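4-hydroxy-3-methylbut-2-enyl diphosphate reductase, apicoplast (Plasmodium falciparum, PDB 4N7B) reduces (E)-4-hydroxy-3-methylbut-2-enyl diphosphate to isopentenyl and dimethylallyl diphosphate, using an iron-sulfur cluster, in the last step of the apicoplast isoprenoid precursor pathway. Local coordinates at residues I221-C231 / K477-E488; I309-L317 / W520-M529. All blocks are in the same frame, centred on the assembly; numbering follows the deposited sequence.

Contact 1 of 2, residues I221-C231 / K477-E488; sequences ILYLINPRGFC and KIALTSAASTPE. With F3S (Fe3-s4 cluster), chain B.
With CG set between the backbone N and the carbonyl carbon (chi1 62°) and the chain extended to NE, Arg-228 reaches Glu-488, whose chain bends at chi2 (56°) to meet it. The grip is side-on: Arg-228 NH2 gives Glu-488 OE1 a nearly straight bond of 2.6 Å from above the carboxylate plane, and NE reaches the syn lone pair of OE2. The two planes stand 49° apart. Arg-228 NH1 turns back to Ile-225 O, 2.8 Å away, and Leu-224 CD1 covers one guanidinium face. On the N-terminal side of these residues, strands 221-226 and 477-482 pair in parallel inside the five-stranded sheet, from Ile-478 N on Ile-221 O to Ile-225 N on Leu-480 O. Leu-222 CD1 rests on Ile-478 CG2 (3.6 Å) and Leu-480 CB. Where the strands end, Gly-229 N bonds Ser-482 O and Cys-231 N bonds Ala-484 O at 3.2 Å, while one water bridges Phe-230 N to Thr-486 O. Cys-231 SG binds iron FE1 of the cluster at 2.3 Å, and Ala-484 CB lies 3.9 Å from its S2. The cluster ligand thus sits on a loop tied by backbone bonds to the loop carrying Ser-485, which probably binds substrate.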
# COMPACT_ATOMS: atom_id res chain seq x y z
N ILE A 221 27.70 -7.03 8.53
CA ILE A 221 27.05 -5.74 8.58
C ILE A 221 25.55 -5.83 8.34
O ILE A 221 25.09 -6.53 7.43
CB ILE A 221 27.59 -4.80 7.51
CG1 ILE A 221 29.08 -4.59 7.70
CG2 ILE A 221 26.85 -3.45 7.57
CD1 ILE A 221 29.69 -3.78 6.57
N LEU A 222 24.80 -5.12 9.17
CA LEU A 222 23.37 -4.96 8.96
C LEU A 222 23.08 -3.55 8.50
O LEU A 222 23.31 -2.56 9.22
CB LEU A 222 22.60 -5.28 10.24
CG LEU A 222 21.10 -5.03 10.17
CD1 LEU A 222 20.42 -6.10 9.37
CD2 LEU A 222 20.53 -4.98 11.57
N TYR A 223 22.60 -3.43 7.27
CA TYR A 223 22.25 -2.13 6.73
C TYR A 223 20.79 -1.89 7.03
O TYR A 223 19.90 -2.53 6.44
CB TYR A 223 22.47 -2.11 5.23
CG TYR A 223 23.92 -2.16 4.80
CD1 TYR A 223 24.70 -1.02 4.84
CD2 TYR A 223 24.49 -3.34 4.32
CE1 TYR A 223 26.02 -1.05 4.43
CE2 TYR A 223 25.81 -3.37 3.91
CZ TYR A 223 26.57 -2.22 3.97
OH TYR A 223 27.87 -2.22 3.57
N LEU A 224 20.54 -1.01 7.98
CA LEU A 224 19.19 -0.61 8.32
C LEU A 224 18.81 0.54 7.41
O LEU A 224 19.43 1.61 7.41
CB LEU A 224 19.10 -0.18 9.79
CG LEU A 224 17.73 0.34 10.24
CD1 LEU A 224 16.67 -0.77 10.12
CD2 LEU A 224 17.83 0.84 11.69
N ILE A 225 17.79 0.30 6.61
CA ILE A 225 17.48 1.18 5.49
C ILE A 225 16.41 2.20 5.84
O ILE A 225 15.44 1.90 6.53
CB ILE A 225 17.01 0.37 4.29
CG1 ILE A 225 18.15 -0.54 3.82
CG2 ILE A 225 16.61 1.28 3.17
CD1 ILE A 225 17.74 -1.63 2.86
N ASN A 226 16.59 3.39 5.29
CA ASN A 226 15.62 4.45 5.41
C ASN A 226 15.57 5.07 4.02
O ASN A 226 16.60 5.25 3.38
CB ASN A 226 16.13 5.47 6.47
CG ASN A 226 15.07 6.41 6.93
OD1 ASN A 226 14.03 5.99 7.45
ND2 ASN A 226 15.32 7.72 6.76
N PRO A 227 14.38 5.40 3.54
CA PRO A 227 13.08 5.21 4.18
C PRO A 227 12.57 3.77 4.16
O PRO A 227 12.93 2.96 3.30
CB PRO A 227 12.15 6.09 3.34
CG PRO A 227 12.78 6.13 2.01
CD PRO A 227 14.27 6.13 2.27
N ARG A 228 11.70 3.50 5.14
CA ARG A 228 11.08 2.20 5.31
C ARG A 228 9.84 2.42 6.14
O ARG A 228 9.64 3.52 6.67
CB ARG A 228 12.00 1.26 6.09
CG ARG A 228 12.31 1.78 7.53
CD ARG A 228 13.12 0.74 8.33
NE ARG A 228 13.31 1.13 9.72
CZ ARG A 228 14.26 1.96 10.14
NH1 ARG A 228 15.12 2.48 9.28
NH2 ARG A 228 14.36 2.29 11.42
N GLY A 229 9.05 1.37 6.33
CA GLY A 229 8.00 1.42 7.33
C GLY A 229 6.87 2.38 6.98
O GLY A 229 6.70 2.77 5.81
N PHE A 230 6.09 2.75 8.00
CA PHE A 230 4.84 3.49 7.81
C PHE A 230 4.96 4.63 6.79
O PHE A 230 5.86 5.46 6.85
CB PHE A 230 4.34 4.08 9.14
CG PHE A 230 3.56 3.12 10.01
CD1 PHE A 230 3.49 1.77 9.69
CD2 PHE A 230 2.90 3.57 11.14
CE1 PHE A 230 2.77 0.90 10.49
CE2 PHE A 230 2.18 2.70 11.94
CZ PHE A 230 2.12 1.37 11.62
N CYS A 231 4.04 4.65 5.83
CA CYS A 231 3.86 5.81 4.98
C CYS A 231 2.82 6.70 5.66
O CYS A 231 2.24 6.33 6.70
CB CYS A 231 3.36 5.36 3.60
SG CYS A 231 1.73 4.58 3.72
N LYS A 477 26.40 -9.91 5.11
CA LYS A 477 25.76 -8.61 4.93
C LYS A 477 24.28 -8.73 4.63
O LYS A 477 23.87 -9.42 3.70
CB LYS A 477 26.47 -7.82 3.83
CG LYS A 477 27.98 -7.77 4.03
CD LYS A 477 28.57 -6.48 3.51
CE LYS A 477 30.06 -6.64 3.23
NZ LYS A 477 30.78 -7.38 4.32
N ILE A 478 23.49 -8.04 5.44
CA ILE A 478 22.04 -8.04 5.33
C ILE A 478 21.49 -6.63 5.08
O ILE A 478 21.85 -5.65 5.75
CB ILE A 478 21.45 -8.56 6.63
CG1 ILE A 478 21.88 -9.99 6.84
CG2 ILE A 478 19.93 -8.41 6.64
CD1 ILE A 478 21.58 -10.51 8.22
N ALA A 479 20.60 -6.55 4.10
CA ALA A 479 19.85 -5.36 3.82
C ALA A 479 18.52 -5.50 4.58
O ALA A 479 17.78 -6.47 4.35
CB ALA A 479 19.59 -5.26 2.33
N LEU A 480 18.22 -4.59 5.51
CA LEU A 480 16.98 -4.72 6.27
C LEU A 480 16.05 -3.54 6.02
O LEU A 480 16.44 -2.39 6.23
CB LEU A 480 17.27 -4.85 7.76
CG LEU A 480 16.07 -4.83 8.71
CD1 LEU A 480 15.19 -6.07 8.54
CD2 LEU A 480 16.54 -4.71 10.16
N THR A 481 14.84 -3.83 5.53
CA THR A 481 13.85 -2.78 5.34
C THR A 481 12.46 -3.26 5.76
O THR A 481 12.32 -4.35 6.30
CB THR A 481 13.82 -2.27 3.90
OG1 THR A 481 12.95 -1.13 3.84
CG2 THR A 481 13.30 -3.31 2.97
N SER A 482 11.44 -2.46 5.52
CA SER A 482 10.11 -2.83 5.94
C SER A 482 9.08 -2.14 5.07
O SER A 482 9.34 -1.08 4.52
CB SER A 482 9.89 -2.46 7.42
OG SER A 482 10.05 -1.06 7.59
N ALA A 483 7.92 -2.78 4.95
CA ALA A 483 6.86 -2.30 4.08
C ALA A 483 6.16 -1.09 4.66
O ALA A 483 6.34 -0.74 5.83
CB ALA A 483 5.87 -3.40 3.85
N ALA A 484 5.33 -0.46 3.84
CA ALA A 484 4.66 0.77 4.20
C ALA A 484 3.60 0.59 5.28
O ALA A 484 3.08 1.57 5.80
CB ALA A 484 4.04 1.42 2.95
N SER A 485 3.27 -0.65 5.60
CA SER A 485 2.21 -0.97 6.56
C SER A 485 2.81 -1.57 7.83
O SER A 485 2.08 -1.95 8.74
CB SER A 485 1.22 -1.97 5.96
OG SER A 485 1.93 -2.96 5.18
N THR A 486 4.14 -1.67 7.88
CA THR A 486 4.83 -2.38 8.98
C THR A 486 5.24 -1.48 10.18
O THR A 486 6.01 -0.53 10.03
CB THR A 486 6.09 -3.08 8.45
OG1 THR A 486 5.73 -3.95 7.38
CG2 THR A 486 6.73 -3.89 9.55
N PRO A 487 4.75 -1.81 11.40
CA PRO A 487 5.12 -1.04 12.60
C PRO A 487 6.60 -1.10 12.89
O PRO A 487 7.21 -2.15 12.75
CB PRO A 487 4.33 -1.73 13.72
CG PRO A 487 3.26 -2.51 13.02
CD PRO A 487 3.81 -2.90 11.69
N GLU A 488 7.17 0.04 13.29
CA GLU A 488 8.62 0.19 13.47
C GLU A 488 9.12 -0.78 14.54
O GLU A 488 10.21 -1.35 14.40
CB GLU A 488 8.98 1.64 13.82
CG GLU A 488 10.49 1.88 14.07
CD GLU A 488 11.39 1.44 12.89
OE1 GLU A 488 12.60 1.24 13.10
OE2 GLU A 488 10.89 1.28 11.76
FE1 F3S B . 0.82 4.45 1.61
FE3 F3S B . -1.01 5.85 0.20
FE4 F3S B . 1.17 4.79 -0.97
S1 F3S B . -1.36 4.24 1.67
S2 F3S B . 1.68 2.96 0.19
S3 F3S B . 1.08 6.40 0.55
S4 F3S B . -0.86 4.90 -1.80
O HOH W 1 13.24 0.58 1.75
O HOH W 2 6.87 1.94 10.73

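Contact 2 of 2, residues I309-L317 / W520-M529; sequences IEIDATCPL and WKLPKNFLHM. With F3S (Fe3-s4 cluster), chain B.
Pro-316 and Trp-520 make a CH-pi contact beside the iron-sulfur cluster, where the loop after strand 309-312 arrives; this is the outermost strand of a parallel four-stranded alpha/beta sheet, and helix 524-529 crosses it at 118°. Pro-316 CG stands over one face of the indole, 3.8 Å from the centroid of the six-membered ring of Trp-520 and 17° off its normal. Leu-317 comes at about a right angle, its CD1 in the ring plane at the edge, 3.6 Å from Trp-520 CH2. Cys-315 SG approaches the ring obliquely.

Apolar packing continues along the strand. Ile-311 CD1 lies 3.7 Å from Phe-526 CD1, the phenyl group being directed there with CG anti to the backbone N (chi1 177°), and Ile-309 CG2 meets the methyl end of Met-529. Helix 232-247 also touches Ile-311, Pro-523 and Phe-526.

Polar contacts are fewer. Asn-525 ND2 donates to Glu-310 O at 2.8 Å, in the carbonyl plane, and a water joins Asn-525 OD1 to Asp-312 N, so both ends of the amide are tied to the strand. Asp-312 forms an Asx turn, its OD1 accepting from Thr-314 N and OG1, while OD2 makes a salt bridge to Arg-300.

Metal ligation and helix capping share one atom: Cys-315 SG, at the N-cap of helix 316-329, binds iron FE3 at 2.3 Å and accepts from Leu-317 N at 3.5 Å.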
# COMPACT_ATOMS: atom_id res chain seq x y z
N ILE A 309 -22.47 6.92 9.34
CA ILE A 309 -21.50 8.00 9.41
C ILE A 309 -20.28 7.55 8.64
O ILE A 309 -19.43 6.84 9.17
CB ILE A 309 -21.02 8.30 10.83
CG1 ILE A 309 -22.17 8.20 11.84
CG2 ILE A 309 -20.39 9.69 10.87
CD1 ILE A 309 -23.24 9.22 11.63
N GLU A 310 -20.20 7.96 7.38
CA GLU A 310 -19.08 7.60 6.53
C GLU A 310 -17.84 8.40 6.89
O GLU A 310 -17.83 9.63 6.83
CB GLU A 310 -19.45 7.86 5.07
CG GLU A 310 -20.52 6.95 4.54
CD GLU A 310 -20.88 7.29 3.12
OE1 GLU A 310 -21.78 8.13 2.93
OE2 GLU A 310 -20.25 6.72 2.19
N ILE A 311 -16.79 7.69 7.26
CA ILE A 311 -15.51 8.31 7.55
C ILE A 311 -14.43 7.70 6.66
O ILE A 311 -14.01 6.56 6.86
CB ILE A 311 -15.14 8.16 9.03
CG1 ILE A 311 -16.13 8.97 9.86
CG2 ILE A 311 -13.71 8.63 9.26
CD1 ILE A 311 -15.71 9.17 11.28
N ASP A 312 -14.00 8.48 5.67
CA ASP A 312 -13.23 7.95 4.56
C ASP A 312 -11.73 8.12 4.76
O ASP A 312 -11.20 9.22 4.59
CB ASP A 312 -13.66 8.64 3.27
CG ASP A 312 -13.04 8.01 2.04
OD1 ASP A 312 -12.24 7.06 2.18
OD2 ASP A 312 -13.35 8.47 0.93
N ALA A 313 -11.04 7.02 5.08
CA ALA A 313 -9.59 7.06 5.31
C ALA A 313 -8.83 6.59 4.08
O ALA A 313 -7.65 6.23 4.17
CB ALA A 313 -9.20 6.19 6.52
N THR A 314 -9.51 6.59 2.93
CA THR A 314 -8.84 6.30 1.67
C THR A 314 -7.61 7.19 1.63
O THR A 314 -7.69 8.38 1.91
CB THR A 314 -9.70 6.67 0.44
OG1 THR A 314 -10.82 5.78 0.35
CG2 THR A 314 -8.89 6.59 -0.84
N CYS A 315 -6.47 6.61 1.29
CA CYS A 315 -5.27 7.39 1.06
C CYS A 315 -5.47 8.42 -0.07
O CYS A 315 -5.95 8.07 -1.14
CB CYS A 315 -4.09 6.48 0.71
SG CYS A 315 -2.60 7.47 0.44
N PRO A 316 -5.08 9.68 0.17
CA PRO A 316 -5.20 10.71 -0.87
C PRO A 316 -4.61 10.32 -2.22
O PRO A 316 -5.08 10.82 -3.24
CB PRO A 316 -4.45 11.90 -0.27
CG PRO A 316 -4.60 11.72 1.25
CD PRO A 316 -4.59 10.22 1.45
N LEU A 317 -3.59 9.46 -2.22
CA LEU A 317 -2.90 9.11 -3.47
C LEU A 317 -3.59 7.94 -4.15
O LEU A 317 -3.38 7.69 -5.34
CB LEU A 317 -1.41 8.82 -3.23
CG LEU A 317 -0.63 9.99 -2.59
CD1 LEU A 317 0.80 9.57 -2.23
CD2 LEU A 317 -0.61 11.20 -3.51
N TRP A 520 -0.70 15.48 5.37
CA TRP A 520 -2.12 15.23 5.33
C TRP A 520 -2.73 15.30 6.74
O TRP A 520 -2.14 14.85 7.70
CB TRP A 520 -2.38 13.86 4.71
CG TRP A 520 -1.77 13.72 3.33
CD1 TRP A 520 -1.47 14.72 2.45
CD2 TRP A 520 -1.37 12.49 2.71
NE1 TRP A 520 -0.92 14.18 1.30
CE2 TRP A 520 -0.85 12.82 1.43
CE3 TRP A 520 -1.41 11.15 3.10
CZ2 TRP A 520 -0.36 11.86 0.56
CZ3 TRP A 520 -0.93 10.19 2.22
CH2 TRP A 520 -0.42 10.55 0.96
N LYS A 521 -3.92 15.88 6.84
CA LYS A 521 -4.68 15.86 8.08
C LYS A 521 -5.69 14.72 8.02
O LYS A 521 -5.83 14.08 6.99
CB LYS A 521 -5.40 17.20 8.26
CG LYS A 521 -4.46 18.36 8.58
CD LYS A 521 -5.24 19.62 8.89
CE LYS A 521 -4.47 20.56 9.84
NZ LYS A 521 -3.44 21.41 9.16
N LEU A 522 -6.39 14.47 9.12
CA LEU A 522 -7.46 13.47 9.11
C LEU A 522 -8.62 13.93 8.24
O LEU A 522 -8.74 15.11 7.92
CB LEU A 522 -7.95 13.21 10.54
CG LEU A 522 -6.88 12.67 11.50
CD1 LEU A 522 -7.42 12.60 12.90
CD2 LEU A 522 -6.39 11.28 11.05
N PRO A 523 -9.50 12.99 7.85
CA PRO A 523 -10.69 13.31 7.05
C PRO A 523 -11.46 14.47 7.65
O PRO A 523 -11.65 14.52 8.86
CB PRO A 523 -11.50 12.01 7.09
CG PRO A 523 -10.45 10.93 7.24
CD PRO A 523 -9.41 11.55 8.15
N LYS A 524 -11.91 15.40 6.82
CA LYS A 524 -12.39 16.67 7.32
C LYS A 524 -13.68 16.57 8.13
O LYS A 524 -13.87 17.32 9.09
CB LYS A 524 -12.53 17.68 6.18
CG LYS A 524 -11.16 18.12 5.68
CD LYS A 524 -11.23 19.11 4.53
CE LYS A 524 -9.85 19.26 3.87
NZ LYS A 524 -9.76 20.51 3.07
N ASN A 525 -14.56 15.65 7.77
CA ASN A 525 -15.83 15.54 8.49
C ASN A 525 -15.54 15.00 9.88
O ASN A 525 -16.13 15.42 10.87
CB ASN A 525 -16.80 14.62 7.76
CG ASN A 525 -16.29 13.21 7.65
OD1 ASN A 525 -15.08 12.98 7.72
ND2 ASN A 525 -17.20 12.26 7.48
N PHE A 526 -14.59 14.08 9.94
CA PHE A 526 -14.17 13.51 11.19
C PHE A 526 -13.54 14.56 12.10
O PHE A 526 -13.77 14.57 13.31
CB PHE A 526 -13.19 12.39 10.92
CG PHE A 526 -12.65 11.77 12.14
CD1 PHE A 526 -13.50 11.41 13.17
CD2 PHE A 526 -11.30 11.53 12.27
CE1 PHE A 526 -13.01 10.84 14.31
CE2 PHE A 526 -10.80 10.95 13.40
CZ PHE A 526 -11.67 10.60 14.43
N LEU A 527 -12.74 15.45 11.51
CA LEU A 527 -12.15 16.56 12.25
C LEU A 527 -13.22 17.48 12.82
O LEU A 527 -13.12 17.94 13.95
CB LEU A 527 -11.21 17.37 11.36
CG LEU A 527 -9.83 16.79 11.08
CD1 LEU A 527 -9.12 17.63 10.04
CD2 LEU A 527 -9.03 16.74 12.37
N HIS A 528 -14.25 17.75 12.02
CA HIS A 528 -15.34 18.61 12.46
C HIS A 528 -15.99 18.05 13.73
O HIS A 528 -16.27 18.78 14.68
CB HIS A 528 -16.39 18.77 11.37
CG HIS A 528 -17.43 19.81 11.67
ND1 HIS A 528 -17.18 21.16 11.58
CD2 HIS A 528 -18.71 19.70 12.09
CE1 HIS A 528 -18.26 21.84 11.91
NE2 HIS A 528 -19.21 20.97 12.22
N MET A 529 -16.21 16.74 13.72
CA MET A 529 -16.79 16.06 14.88
C MET A 529 -15.94 16.33 16.10
O MET A 529 -16.44 16.83 17.12
CB MET A 529 -16.86 14.55 14.63
CG MET A 529 -17.75 14.17 13.47
SD MET A 529 -17.76 12.39 13.16
CE MET A 529 -18.48 12.33 11.52
FE1 F3S B . 0.82 4.45 1.61
FE3 F3S B . -1.01 5.85 0.20
FE4 F3S B . 1.17 4.79 -0.97
S1 F3S B . -1.36 4.24 1.67
S2 F3S B . 1.68 2.96 0.19
S3 F3S B . 1.08 6.40 0.55
S4 F3S B . -0.86 4.90 -1.80
O HOH W 3 -14.54 11.54 5.74

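The iron-sulfur cluster joins the two contacts. It is bound here in the three-iron form of the [4Fe-4S] centre, with FE1 held by contact 1 and FE3 by contact 2, and Cys-413 is the third cysteine at the site. The contacts do not touch; their centres lie 28 Å apart and their nearest atoms about 6 Å apart. Each comes from a different parallel sheet, so the cluster is held where separate alpha/beta units converge, as in the trilobal IspH fold. Helix 232-247 runs from Cys-231 to the C-terminal segment. Around the same centre, contact 1 carries Ser-485, and the side chain of Leu-317 lies about 5 Å from that of Thr-383; both Ser-485 and Thr-383 probably bind substrate.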